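Local structure of malonyl CoA-acyl carrier protein transacylase (Burkholderia pseudomallei, 3G87) at residues M5-G13 with E83-G94; V223-P231 with S247-L258. The protein probably transfers the malonyl group of malonyl-CoA to holo-acyl carrier protein, releasing free CoA. All coordinates share one frame; numbering follows the deposited sequence.

Interaction 1 of 2, residues M5-G13 with E83-G94; sequences MLNTFMFPG and ETPDFLAGHSLG
Phe9 lays its ring against the pyrrolidine of Pro85, and the two side chains cross at about a right angle. Phe9 CG stands anti to its carbonyl carbon (chi1 -71°), a turn that brings the ring over this proline. From CB outward, Phe9 CB meets Leu88 CD2 at 3.8 Å and CG meets Pro85 CB; CD2 lies against Pro85 CB and CG, CE2 against Pro85 CD, and Phe9 CZ lies 4.0 Å from Glu83 O. Pro85 CB sits over the ring face, 3.9 Å from the Phe9 centroid, as a CH-pi contact. Further along the same side, Leu88 CD2 also touches the edge of the Phe11 ring at CE2. Between the backbones, Phe9 N donates to Phe87 O, Ala89 N to Phe9 O, Phe11 N to Ala89 O, and His91 N to Phe11 O. Strands 6-11 and 87-90 thus run parallel as the inner strands of the four-stranded parallel sheet of the acyltransferase domain, their short axes 22° apart. The second strand runs into Gly90-His91-Ser92-Leu93-Gly94, a GxSxG sequence that fits a nucleophile elbow; Ser92 has the positive phi of such a strained turn and its OG is hydrogen-bonded to His196 and Arg117, consistent with the serine nucleophile of this family. Gly94 CA packs against Phe11 O at 3.5 Å, where the turn bends back over the end of the first strand. At the other end Asp86 clasps Asn7 twice: OD1 takes Asn7 N on its anti lone pair at 2.8 Å, while Asp86 N gives a 2.7 Å bond to Asn7 O. The Leu6 side chain crosses that of Asp86 nearly perpendicularly, with Leu6 CD2 3.7 Å from Asp86 CG. The amide oxygen of Asn7 turns instead to Thr272 on strand 269-273.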
loop_
_atom_site.group_PDB
_atom_site.type_symbol
_atom_site.label_atom_id
_atom_site.label_comp_id
_atom_site.label_asym_id
_atom_site.label_seq_id
_atom_site.Cartn_x
_atom_site.Cartn_y
_atom_site.Cartn_z
ATOM N N MET A 5 -22.660 -7.694 -4.857
ATOM C CA MET A 5 -22.433 -9.148 -5.210
ATOM C C MET A 5 -21.062 -9.682 -4.709
ATOM O O MET A 5 -20.914 -9.860 -3.509
ATOM C CB MET A 5 -22.715 -9.409 -6.712
ATOM C CG MET A 5 -23.292 -10.766 -7.150
ATOM S SD MET A 5 -24.588 -11.462 -6.080
ATOM C CE MET A 5 -26.131 -10.610 -6.549
ATOM N N LEU A 6 -20.083 -9.930 -5.577
ATOM C CA LEU A 6 -18.721 -10.283 -5.102
ATOM C C LEU A 6 -18.121 -9.095 -4.386
ATOM O O LEU A 6 -18.212 -7.993 -4.893
ATOM C CB LEU A 6 -17.808 -10.625 -6.253
ATOM C CG LEU A 6 -17.989 -11.904 -7.037
ATOM C CD1 LEU A 6 -17.254 -11.787 -8.355
ATOM C CD2 LEU A 6 -17.426 -13.087 -6.239
ATOM N N ASN A 7 -17.505 -9.302 -3.218
ATOM C CA ASN A 7 -16.974 -8.191 -2.408
ATOM C C ASN A 7 -15.436 -8.235 -2.249
ATOM O O ASN A 7 -14.883 -9.240 -1.794
ATOM C CB ASN A 7 -17.650 -8.271 -1.060
ATOM C CG ASN A 7 -17.425 -7.041 -0.175
ATOM O OD1 ASN A 7 -16.860 -6.003 -0.561
ATOM N ND2 ASN A 7 -17.920 -7.160 1.046
ATOM N N THR A 8 -14.789 -7.155 -2.601
ATOM C CA THR A 8 -13.381 -6.956 -2.398
ATOM C C THR A 8 -13.072 -6.054 -1.214
ATOM O O THR A 8 -13.443 -4.961 -1.202
ATOM C CB THR A 8 -12.687 -6.361 -3.636
ATOM O OG1 THR A 8 -12.867 -7.207 -4.746
ATOM C CG2 THR A 8 -11.285 -6.243 -3.398
ATOM N N PHE A 9 -12.394 -6.562 -0.223
ATOM C CA PHE A 9 -11.870 -5.742 0.844
ATOM C C PHE A 9 -10.489 -5.219 0.439
ATOM O O PHE A 9 -9.662 -5.934 -0.022
ATOM C CB PHE A 9 -11.796 -6.479 2.195
ATOM C CG PHE A 9 -13.125 -6.776 2.871
ATOM C CD1 PHE A 9 -14.326 -6.547 2.285
ATOM C CD2 PHE A 9 -13.140 -7.297 4.122
ATOM C CE1 PHE A 9 -15.487 -6.832 2.916
ATOM C CE2 PHE A 9 -14.305 -7.563 4.765
ATOM C CZ PHE A 9 -15.492 -7.332 4.130
ATOM N N MET A 10 -10.310 -3.929 0.600
ATOM C CA MET A 10 -9.132 -3.201 0.227
ATOM C C MET A 10 -8.588 -2.291 1.319
ATOM O O MET A 10 -9.315 -1.686 2.013
ATOM C CB MET A 10 -9.309 -2.503 -1.132
ATOM C CG MET A 10 -10.233 -1.337 -1.240
ATOM S SD MET A 10 -10.483 -0.840 -2.887
ATOM C CE MET A 10 -11.382 0.597 -2.648
ATOM N N PHE A 11 -7.286 -2.269 1.471
ATOM C CA PHE A 11 -6.590 -1.597 2.559
ATOM C C PHE A 11 -5.598 -0.554 2.083
ATOM O O PHE A 11 -4.793 -0.837 1.296
ATOM C CB PHE A 11 -5.917 -2.622 3.451
ATOM C CG PHE A 11 -6.817 -3.725 3.875
ATOM C CD1 PHE A 11 -7.525 -3.643 5.039
ATOM C CD2 PHE A 11 -6.975 -4.836 3.088
ATOM C CE1 PHE A 11 -8.333 -4.620 5.402
ATOM C CE2 PHE A 11 -7.807 -5.803 3.441
ATOM C CZ PHE A 11 -8.467 -5.712 4.613
ATOM N N PRO A 12 -5.720 0.659 2.587
ATOM C CA PRO A 12 -4.875 1.757 2.177
ATOM C C PRO A 12 -3.438 1.681 2.695
ATOM O O PRO A 12 -3.144 1.004 3.602
ATOM C CB PRO A 12 -5.618 2.951 2.733
ATOM C CG PRO A 12 -6.322 2.498 3.808
ATOM C CD PRO A 12 -6.679 1.110 3.586
ATOM N N GLY A 13 -2.574 2.381 2.014
ATOM C CA GLY A 13 -1.196 2.577 2.357
ATOM C C GLY A 13 -0.756 3.990 2.674
ATOM O O GLY A 13 -1.515 4.843 2.981
ATOM N N GLU A 83 -20.007 -9.406 6.885
ATOM C CA GLU A 83 -19.526 -9.703 5.553
ATOM C C GLU A 83 -18.186 -10.351 5.478
ATOM O O GLU A 83 -17.381 -10.121 6.294
ATOM C CB GLU A 83 -19.504 -8.443 4.740
ATOM C CG GLU A 83 -20.759 -7.735 4.803
ATOM C CD GLU A 83 -20.757 -6.566 3.950
ATOM O OE1 GLU A 83 -19.689 -6.066 3.688
ATOM O OE2 GLU A 83 -21.818 -6.115 3.554
ATOM N N THR A 84 -17.970 -11.173 4.473
ATOM C CA THR A 84 -16.688 -11.785 4.221
ATOM C C THR A 84 -16.245 -11.428 2.837
ATOM O O THR A 84 -17.024 -11.374 1.942
ATOM C CB THR A 84 -16.730 -13.301 4.211
ATOM O OG1 THR A 84 -17.834 -13.739 3.459
ATOM C CG2 THR A 84 -16.796 -13.845 5.525
ATOM N N PRO A 85 -14.977 -11.192 2.659
ATOM C CA PRO A 85 -14.476 -10.808 1.358
ATOM C C PRO A 85 -14.377 -11.983 0.392
ATOM O O PRO A 85 -14.142 -13.047 0.810
ATOM C CB PRO A 85 -13.106 -10.241 1.687
ATOM C CG PRO A 85 -12.752 -10.830 2.904
ATOM C CD PRO A 85 -13.955 -11.067 3.679
ATOM N N ASP A 86 -14.576 -11.749 -0.881
ATOM C CA ASP A 86 -14.349 -12.728 -1.899
ATOM C C ASP A 86 -12.992 -12.496 -2.466
ATOM O O ASP A 86 -12.481 -13.336 -3.121
ATOM C CB ASP A 86 -15.352 -12.629 -3.048
ATOM C CG ASP A 86 -16.708 -12.958 -2.657
ATOM O OD1 ASP A 86 -17.494 -12.061 -2.574
ATOM O OD2 ASP A 86 -17.003 -14.110 -2.445
ATOM N N PHE A 87 -12.414 -11.341 -2.206
ATOM C CA PHE A 87 -11.168 -10.949 -2.837
ATOM C C PHE A 87 -10.484 -9.948 -1.966
ATOM O O PHE A 87 -11.114 -9.169 -1.339
ATOM C CB PHE A 87 -11.401 -10.359 -4.237
ATOM C CG PHE A 87 -11.745 -11.353 -5.288
ATOM C CD1 PHE A 87 -10.841 -12.205 -5.777
ATOM C CD2 PHE A 87 -12.991 -11.402 -5.802
ATOM C CE1 PHE A 87 -11.175 -13.082 -6.708
ATOM C CE2 PHE A 87 -13.320 -12.306 -6.741
ATOM C CZ PHE A 87 -12.403 -13.135 -7.199
ATOM N N LEU A 88 -9.172 -9.986 -1.937
ATOM C CA LEU A 88 -8.414 -9.051 -1.093
ATOM C C LEU A 88 -7.276 -8.349 -1.888
ATOM O O LEU A 88 -6.587 -8.987 -2.711
ATOM C CB LEU A 88 -7.854 -9.793 0.143
ATOM C CG LEU A 88 -8.929 -10.317 1.092
ATOM C CD1 LEU A 88 -8.473 -11.580 1.778
ATOM C CD2 LEU A 88 -9.262 -9.257 2.125
ATOM N N ALA A 89 -7.102 -7.045 -1.642
ATOM C CA ALA A 89 -5.994 -6.311 -2.225
ATOM C C ALA A 89 -5.587 -5.196 -1.276
ATOM O O ALA A 89 -6.437 -4.589 -0.650
ATOM C CB ALA A 89 -6.344 -5.747 -3.657
ATOM N N GLY A 90 -4.283 -4.935 -1.178
ATOM C CA GLY A 90 -3.776 -3.830 -0.374
ATOM C C GLY A 90 -2.657 -3.047 -1.042
ATOM O O GLY A 90 -1.858 -3.614 -1.768
ATOM N N HIS A 91 -2.577 -1.752 -0.748
ATOM C CA HIS A 91 -1.655 -0.876 -1.448
ATOM C C HIS A 91 -0.343 -0.703 -0.695
ATOM O O HIS A 91 -0.240 0.051 0.294
ATOM C CB HIS A 91 -2.324 0.472 -1.737
ATOM C CG HIS A 91 -1.649 1.265 -2.812
ATOM N ND1 HIS A 91 -0.363 1.755 -2.679
ATOM C CD2 HIS A 91 -2.078 1.652 -4.037
ATOM C CE1 HIS A 91 -0.039 2.425 -3.772
ATOM N NE2 HIS A 91 -1.050 2.360 -4.622
ATOM N N SER A 92 0.654 -1.450 -1.157
ATOM C CA SER A 92 1.986 -1.514 -0.582
ATOM C C SER A 92 1.890 -1.984 0.883
ATOM O O SER A 92 1.725 -3.181 1.114
ATOM C CB SER A 92 2.697 -0.191 -0.815
ATOM O OG SER A 92 3.909 -0.169 -0.099
ATOM N N LEU A 93 1.916 -1.099 1.867
ATOM C CA LEU A 93 1.615 -1.471 3.222
ATOM C C LEU A 93 0.328 -2.263 3.371
ATOM O O LEU A 93 0.326 -3.257 3.968
ATOM C CB LEU A 93 1.633 -0.296 4.191
ATOM C CG LEU A 93 1.412 -0.552 5.678
ATOM C CD1 LEU A 93 0.026 -0.827 6.114
ATOM C CD2 LEU A 93 2.359 -1.509 6.276
ATOM N N GLY A 94 -0.750 -1.776 2.811
ATOM C CA GLY A 94 -2.015 -2.448 2.799
ATOM C C GLY A 94 -2.080 -3.878 2.369
ATOM O O GLY A 94 -2.968 -4.534 2.690
#

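Interaction 2 of 2, residues V223-P231 with S247-L258; sequences VISNVSARP and SPVRWCESIRYL
Tyr257 swings its ring toward Arg230 with CG anti to the backbone N (chi1 175°), and Arg230 folds back over it through a bend at chi2 (-65°). Arg230 CD lies over the ring face, 3.7 Å from the Tyr257 centroid, as a CH-pi contact. The guanidinium continues across the rim near CD1, its plane tilted 18° from the ring, while Arg230 NH1 donates to Ala229 O from above the carbonyl plane, which holds the bent side chain in place. Ile224 CD1 meets the edge of the same ring at Tyr257 CD2, and Pro231 CD packs on Tyr257 CE2. Past the tyrosine, Ile224 CG1 slides by Leu258 CD2 at 3.7 Å.

Ala229 points its methyl toward the helix, with Ala229 CB 3.6 Å from Glu253 CB. Arg250, at the N-cap position, ties the helix start to the loop: its backbone N binds Asn226 O at 3.0 Å, and NH1 reaches Val227 O at 3.1 Å. NE and NH2 of Arg250 grip the Glu253 carboxylate side-on, one nitrogen to each oxygen, which fixes the guanidinium beside Ala229 CB. One water is held by Ile224 O, Asn226 ND2 and Ser254 OG; a second joins Val227 O to Pro248 O. Asn226 lies alongside Val249 CG1, its ND2 bound to Gly90 O and its OD1 turned to Ser92.

The contact thus joins the loop after the edge strand 223-224 to the start of helix 251-264, whose Trp251 and Ile255 pack on helix 279-289, while Val249 and Cys252 reach strand 153-159 of the antiparallel sheet.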
loop_
_atom_site.group_PDB
_atom_site.type_symbol
_atom_site.label_atom_id
_atom_site.label_comp_id
_atom_site.label_asym_id
_atom_site.label_seq_id
_atom_site.Cartn_x
_atom_site.Cartn_y
_atom_site.Cartn_z
ATOM N N VAL A 223 -5.626 -13.120 -2.725
ATOM C CA VAL A 223 -5.053 -11.797 -2.438
ATOM C C VAL A 223 -4.338 -11.374 -3.700
ATOM O O VAL A 223 -3.496 -12.130 -4.203
ATOM C CB VAL A 223 -4.069 -11.870 -1.236
ATOM C CG1 VAL A 223 -3.364 -10.553 -1.058
ATOM C CG2 VAL A 223 -4.814 -12.238 0.063
ATOM N N ILE A 224 -4.696 -10.216 -4.249
ATOM C CA ILE A 224 -4.072 -9.770 -5.525
ATOM C C ILE A 224 -2.770 -9.072 -5.221
ATOM O O ILE A 224 -2.741 -8.089 -4.480
ATOM C CB ILE A 224 -4.930 -8.828 -6.394
ATOM C CG1 ILE A 224 -6.379 -9.339 -6.538
ATOM C CG2 ILE A 224 -4.294 -8.778 -7.749
ATOM C CD1 ILE A 224 -6.463 -10.726 -7.085
ATOM N N SER A 225 -1.697 -9.617 -5.752
ATOM C CA SER A 225 -0.400 -9.169 -5.380
ATOM C C SER A 225 -0.043 -7.900 -6.135
ATOM O O SER A 225 -0.259 -7.815 -7.335
ATOM C CB SER A 225 0.593 -10.296 -5.661
ATOM O OG SER A 225 1.850 -9.794 -6.077
ATOM N N ASN A 226 0.560 -6.954 -5.455
ATOM C CA ASN A 226 1.008 -5.703 -6.016
ATOM C C ASN A 226 2.043 -5.865 -7.110
ATOM O O ASN A 226 2.107 -5.080 -7.990
ATOM C CB ASN A 226 1.622 -4.795 -4.952
ATOM C CG ASN A 226 0.625 -4.018 -4.112
ATOM O OD1 ASN A 226 1.025 -3.438 -3.164
ATOM N ND2 ASN A 226 -0.610 -4.012 -4.446
ATOM N N VAL A 227 2.863 -6.896 -6.989
ATOM C CA VAL A 227 4.006 -7.115 -7.919
ATOM C C VAL A 227 3.496 -7.593 -9.262
ATOM O O VAL A 227 3.945 -7.080 -10.295
ATOM C CB VAL A 227 5.039 -8.109 -7.333
ATOM C CG1 VAL A 227 6.187 -8.440 -8.307
ATOM C CG2 VAL A 227 5.623 -7.514 -6.025
ATOM N N SER A 228 2.562 -8.561 -9.238
ATOM C CA SER A 228 2.055 -9.225 -10.430
ATOM C C SER A 228 0.668 -8.801 -10.914
ATOM O O SER A 228 0.232 -9.190 -12.003
ATOM C CB SER A 228 2.001 -10.724 -10.159
ATOM O OG SER A 228 0.985 -10.975 -9.190
ATOM N N ALA A 229 -0.054 -8.059 -10.093
ATOM C CA ALA A 229 -1.416 -7.742 -10.404
ATOM C C ALA A 229 -2.245 -9.028 -10.566
ATOM O O ALA A 229 -3.276 -9.048 -11.256
ATOM C CB ALA A 229 -1.469 -6.873 -11.664
ATOM N N ARG A 230 -1.815 -10.101 -9.899
ATOM C CA ARG A 230 -2.528 -11.374 -9.986
ATOM C C ARG A 230 -2.569 -12.026 -8.591
ATOM O O ARG A 230 -1.808 -11.630 -7.722
ATOM C CB ARG A 230 -1.839 -12.304 -11.003
ATOM C CG ARG A 230 -1.903 -11.884 -12.496
ATOM C CD ARG A 230 -3.327 -11.921 -13.000
ATOM N NE ARG A 230 -3.473 -11.613 -14.426
ATOM C CZ ARG A 230 -3.544 -10.388 -14.950
ATOM N NH1 ARG A 230 -3.455 -9.276 -14.203
ATOM N NH2 ARG A 230 -3.682 -10.266 -16.258
ATOM N N PRO A 231 -3.421 -12.998 -8.378
ATOM C CA PRO A 231 -3.462 -13.706 -7.114
ATOM C C PRO A 231 -2.098 -14.293 -6.662
ATOM O O PRO A 231 -1.416 -14.891 -7.435
ATOM C CB PRO A 231 -4.451 -14.811 -7.403
ATOM C CG PRO A 231 -5.079 -14.483 -8.580
ATOM C CD PRO A 231 -4.315 -13.607 -9.350
ATOM N N SER A 247 9.667 -3.249 -6.425
ATOM C CA SER A 247 8.913 -3.352 -7.644
ATOM C C SER A 247 7.824 -2.308 -7.685
ATOM O O SER A 247 7.383 -1.903 -6.687
ATOM C CB SER A 247 8.297 -4.725 -7.719
ATOM O OG SER A 247 9.205 -5.645 -8.191
ATOM N N PRO A 248 7.366 -1.891 -8.845
ATOM C CA PRO A 248 6.211 -0.959 -8.843
ATOM C C PRO A 248 4.912 -1.586 -8.358
ATOM O O PRO A 248 4.677 -2.793 -8.485
ATOM C CB PRO A 248 6.093 -0.485 -10.307
ATOM C CG PRO A 248 7.043 -1.326 -11.085
ATOM C CD PRO A 248 8.022 -2.009 -10.163
ATOM N N VAL A 249 4.084 -0.767 -7.780
ATOM C CA VAL A 249 2.840 -1.229 -7.226
ATOM C C VAL A 249 1.863 -1.169 -8.365
ATOM O O VAL A 249 1.599 -0.079 -8.940
ATOM C CB VAL A 249 2.355 -0.311 -6.105
ATOM C CG1 VAL A 249 0.906 -0.621 -5.736
ATOM C CG2 VAL A 249 3.258 -0.430 -4.881
ATOM N N ARG A 250 1.292 -2.310 -8.705
ATOM C CA ARG A 250 0.444 -2.309 -9.910
ATOM C C ARG A 250 -0.999 -2.297 -9.519
ATOM O O ARG A 250 -1.753 -3.241 -9.794
ATOM C CB ARG A 250 0.800 -3.473 -10.812
ATOM C CG ARG A 250 2.122 -3.183 -11.598
ATOM C CD ARG A 250 2.737 -4.499 -12.160
ATOM N NE ARG A 250 2.019 -5.009 -13.314
ATOM C CZ ARG A 250 2.215 -6.220 -13.837
ATOM N NH1 ARG A 250 3.070 -7.054 -13.275
ATOM N NH2 ARG A 250 1.523 -6.613 -14.906
ATOM N N TRP A 251 -1.399 -1.198 -8.925
ATOM C CA TRP A 251 -2.718 -0.978 -8.445
ATOM C C TRP A 251 -3.847 -1.014 -9.469
ATOM O O TRP A 251 -4.800 -1.724 -9.271
ATOM C CB TRP A 251 -2.791 0.246 -7.569
ATOM C CG TRP A 251 -4.052 0.313 -6.900
ATOM C CD1 TRP A 251 -5.076 1.122 -7.200
ATOM C CD2 TRP A 251 -4.499 -0.525 -5.863
ATOM N NE1 TRP A 251 -6.102 0.880 -6.417
ATOM C CE2 TRP A 251 -5.791 -0.136 -5.574
ATOM C CE3 TRP A 251 -3.919 -1.551 -5.123
ATOM C CZ2 TRP A 251 -6.522 -0.721 -4.585
ATOM C CZ3 TRP A 251 -4.633 -2.133 -4.164
ATOM C CH2 TRP A 251 -5.932 -1.728 -3.891
ATOM N N CYS A 252 -3.724 -0.227 -10.529
ATOM C CA CYS A 252 -4.665 -0.144 -11.618
ATOM C C CYS A 252 -4.948 -1.490 -12.245
ATOM O O CYS A 252 -6.053 -1.862 -12.391
ATOM C CB CYS A 252 -4.235 0.922 -12.662
ATOM S SG CYS A 252 -5.265 1.118 -14.091
ATOM N N GLU A 253 -3.897 -2.194 -12.603
ATOM C CA GLU A 253 -3.962 -3.524 -13.163
ATOM C C GLU A 253 -4.529 -4.527 -12.196
ATOM O O GLU A 253 -5.099 -5.452 -12.580
ATOM C CB GLU A 253 -2.580 -4.018 -13.583
ATOM C CG GLU A 253 -2.091 -3.653 -14.936
ATOM C CD GLU A 253 -0.631 -3.997 -15.134
ATOM O OE1 GLU A 253 0.219 -3.339 -14.573
ATOM O OE2 GLU A 253 -0.333 -4.957 -15.807
ATOM N N SER A 254 -4.362 -4.326 -10.924
ATOM C CA SER A 254 -4.912 -5.235 -9.950
ATOM C C SER A 254 -6.419 -5.092 -9.860
ATOM O O SER A 254 -7.121 -6.025 -9.916
ATOM C CB SER A 254 -4.248 -5.017 -8.595
ATOM O OG SER A 254 -2.923 -5.375 -8.577
ATOM N N ILE A 255 -6.883 -3.885 -9.714
ATOM C CA ILE A 255 -8.274 -3.570 -9.798
ATOM C C ILE A 255 -8.885 -4.060 -11.099
ATOM O O ILE A 255 -9.837 -4.760 -11.080
ATOM C CB ILE A 255 -8.530 -2.053 -9.648
ATOM C CG1 ILE A 255 -7.959 -1.556 -8.350
ATOM C CG2 ILE A 255 -9.966 -1.712 -9.773
ATOM C CD1 ILE A 255 -8.575 -2.107 -7.195
ATOM N N ARG A 256 -8.325 -3.663 -12.219
ATOM C CA ARG A 256 -8.789 -4.122 -13.550
ATOM C C ARG A 256 -8.839 -5.670 -13.674
ATOM O O ARG A 256 -9.756 -6.245 -14.290
ATOM C CB ARG A 256 -7.903 -3.507 -14.644
ATOM C CG ARG A 256 -8.295 -2.072 -14.979
ATOM C CD ARG A 256 -7.380 -1.443 -16.060
ATOM N NE ARG A 256 -7.985 -0.295 -16.720
ATOM C CZ ARG A 256 -7.366 0.466 -17.645
ATOM N NH1 ARG A 256 -6.089 0.230 -18.009
ATOM N NH2 ARG A 256 -8.022 1.490 -18.208
ATOM N N TYR A 257 -7.868 -6.359 -13.069
ATOM C CA TYR A 257 -7.936 -7.797 -13.036
ATOM C C TYR A 257 -9.195 -8.224 -12.281
ATOM O O TYR A 257 -9.857 -9.153 -12.701
ATOM C CB TYR A 257 -6.685 -8.420 -12.387
ATOM C CG TYR A 257 -6.780 -9.934 -12.219
ATOM C CD1 TYR A 257 -6.604 -10.781 -13.314
ATOM C CD2 TYR A 257 -7.076 -10.516 -10.969
ATOM C CE1 TYR A 257 -6.710 -12.185 -13.168
ATOM C CE2 TYR A 257 -7.161 -11.930 -10.812
ATOM C CZ TYR A 257 -6.954 -12.759 -11.911
ATOM O OH TYR A 257 -7.034 -14.163 -11.808
ATOM N N LEU A 258 -9.537 -7.555 -11.185
ATOM C CA LEU A 258 -10.759 -7.936 -10.476
ATOM C C LEU A 258 -11.992 -7.649 -11.276
ATOM O O LEU A 258 -12.902 -8.470 -11.261
ATOM C CB LEU A 258 -10.896 -7.267 -9.095
ATOM C CG LEU A 258 -9.731 -7.724 -8.199
ATOM C CD1 LEU A 258 -9.576 -6.874 -6.933
ATOM C CD2 LEU A 258 -9.778 -9.225 -7.918
HETATM O O HOH W 1 -2.445 -5.523 -5.976
HETATM O O HOH W 2 5.346 -4.887 -10.118
#

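Overall arrangement
Interaction 1 closes before interaction 2 opens along the chain, and their centres lie 12 Å apart. They share the parallel sheet, in which strand 87-90 stands between strands 6-11 and 223-224; Leu88 O and Ile224 N, 2.7 Å apart, probably hydrogen-bond between strands 87-90 and 223-224. The two contacts meet again beyond the strand ends, where Asn226 OD1 lies 2.8 Å from Ser92 N and His91 packs against Trp251 and Val249. The loop of 223-231 and the approach to helix 251-264 therefore flank the probable nucleophile elbow, consistent with both contacts shaping the acyltransferase active-site region of one domain.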